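Local atomic coordinates of PTS system, IIabc component (Clostridium difficile, PDB entry 3IPJ), a protein that is probably the EIIB domain of a sugar-phosphotransferase transporter, passing a phosphoryl group through a cysteine to the incoming sugar, perhaps trehalose. Residues 69-72 with 73-77. Numbering follows the deposited sequence.
Sequences TGIV and NKVYA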
loop_
_atom_site.group_PDB
_atom_site.type_symbol
_atom_site.label_atom_id
_atom_site.label_comp_id
_atom_site.label_asym_id
_atom_site.label_seq_id
_atom_site.Cartn_x
_atom_site.Cartn_y
_atom_site.Cartn_z
ATOM N N THR A 69 -4.982 -11.110 5.537
ATOM C CA THR A 69 -6.341 -10.613 5.762
ATOM C C THR A 69 -6.450 -9.699 7.007
ATOM O O THR A 69 -5.701 -9.866 8.023
ATOM C CB THR A 69 -7.324 -11.770 5.932
ATOM O OG1 THR A 69 -6.957 -12.505 7.108
ATOM C CG2 THR A 69 -7.317 -12.661 4.683
ATOM N N GLY A 70 -7.411 -8.779 6.948
ATOM C CA GLY A 70 -7.687 -7.853 8.031
ATOM C C GLY A 70 -6.583 -6.817 8.213
ATOM O O GLY A 70 -6.885 -5.609 8.279
ATOM N N ILE A 71 -5.310 -7.242 8.314
ATOM C CA ILE A 71 -4.205 -6.273 8.383
ATOM C C ILE A 71 -4.179 -5.432 7.077
ATOM O O ILE A 71 -3.956 -4.224 7.150
ATOM C CB ILE A 71 -2.825 -6.971 8.659
ATOM C CG1 ILE A 71 -2.863 -7.878 9.903
ATOM C CG2 ILE A 71 -1.681 -5.939 8.717
ATOM C CD1 ILE A 71 -3.220 -7.223 11.141
ATOM N N VAL A 72 -4.430 -6.056 5.901
ATOM C CA VAL A 72 -4.418 -5.301 4.657
ATOM C C VAL A 72 -5.465 -4.140 4.649
ATOM O O VAL A 72 -5.167 -3.041 4.165
ATOM C CB VAL A 72 -4.547 -6.247 3.399
ATOM C CG1 VAL A 72 -5.865 -6.963 3.402
ATOM C CG2 VAL A 72 -4.373 -5.416 2.079
ATOM N N ASN A 73 -6.680 -4.370 5.179
ATOM C CA ASN A 73 -7.756 -3.339 5.208
ATOM C C ASN A 73 -7.459 -2.190 6.127
ATOM O O ASN A 73 -7.826 -1.066 5.806
ATOM C CB ASN A 73 -9.062 -3.974 5.683
ATOM C CG ASN A 73 -9.479 -5.148 4.819
ATOM O OD1 ASN A 73 -10.270 -4.986 3.891
ATOM N ND2 ASN A 73 -8.946 -6.319 5.100
ATOM N N LYS A 74 -6.813 -2.505 7.290
ATOM C CA LYS A 74 -6.474 -1.532 8.324
ATOM C C LYS A 74 -5.360 -0.621 7.815
ATOM O O LYS A 74 -5.348 0.584 8.091
ATOM C CB LYS A 74 -6.055 -2.247 9.604
ATOM C CG LYS A 74 -7.231 -3.111 10.119
ATOM C CD LYS A 74 -6.848 -4.086 11.317
ATOM C CE LYS A 74 -8.006 -5.133 11.613
ATOM N NZ LYS A 74 -9.127 -4.675 12.460
ATOM N N VAL A 75 -4.441 -1.195 7.028
ATOM C CA VAL A 75 -3.369 -0.375 6.401
ATOM C C VAL A 75 -3.973 0.447 5.266
ATOM O O VAL A 75 -3.665 1.655 5.102
ATOM C CB VAL A 75 -2.196 -1.229 5.914
ATOM C CG1 VAL A 75 -1.187 -0.413 5.037
ATOM C CG2 VAL A 75 -1.533 -1.861 7.156
ATOM N N TYR A 76 -4.884 -0.171 4.526
ATOM C CA TYR A 76 -5.495 0.574 3.437
ATOM C C TYR A 76 -6.244 1.831 3.997
ATOM O O TYR A 76 -6.170 2.921 3.436
ATOM C CB TYR A 76 -6.384 -0.381 2.643
ATOM C CG TYR A 76 -6.899 0.278 1.426
ATOM C CD1 TYR A 76 -6.054 0.558 0.355
ATOM C CD2 TYR A 76 -8.245 0.643 1.325
ATOM C CE1 TYR A 76 -6.537 1.205 -0.816
ATOM C CE2 TYR A 76 -8.714 1.295 0.159
ATOM C CZ TYR A 76 -7.836 1.549 -0.878
ATOM O OH TYR A 76 -8.263 2.166 -1.968
ATOM N N ALA A 77 -6.976 1.659 5.101
ATOM C CA ALA A 77 -7.743 2.736 5.724
ATOM C C ALA A 77 -6.847 3.945 6.195
ATOM O O ALA A 77 -7.267 5.136 6.193
ATOM C CB ALA A 77 -8.586 2.160 6.890
HETATM O O HOH W 1 -8.474 -8.918 4.479
#
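Asn-73 turns its carboxamide back toward the N-cap residue Gly-70, where a water accepts from both Asn-73 ND2 and the amide N of Gly-70, at 2.7 Å from each. The bridge gives a partner to the Gly-70 N-H, which lies too early for an i to i-4 bond within helix 71-79. With CG beside the backbone N (chi1 -57°), the short side chain of Asn-73 brings an N-H donor to a water close to its own backbone, its ND2 lying 3.6 Å from Val-72 CG1 as the two side chains pass at a slant. Gly-70 has a positive phi of 70°, a conformation that comes easily without a CB. Its carbonyl O opens the alpha-helical bonding by accepting Lys-74 N at 3.3 Å, and the aliphatic chain of Lys-74 passes alongside that oxygen, CG closest. Val-72 O takes Tyr-76 N at 2.9 Å; beta-branched and apolar, Val-72 suits a buried site, its side chain about 6 Å from that of Cys-28, predicted to form the phosphocysteine intermediate. This helix start thus borders the probable active site: Val-72 and Asn-73 touch His-27 of strand 22-27, Tyr-76 and Val-75 pack on Leu-32 of strand 31-36, and Ile-71 and Val-75 touch Tyr-6 of helix 5-17.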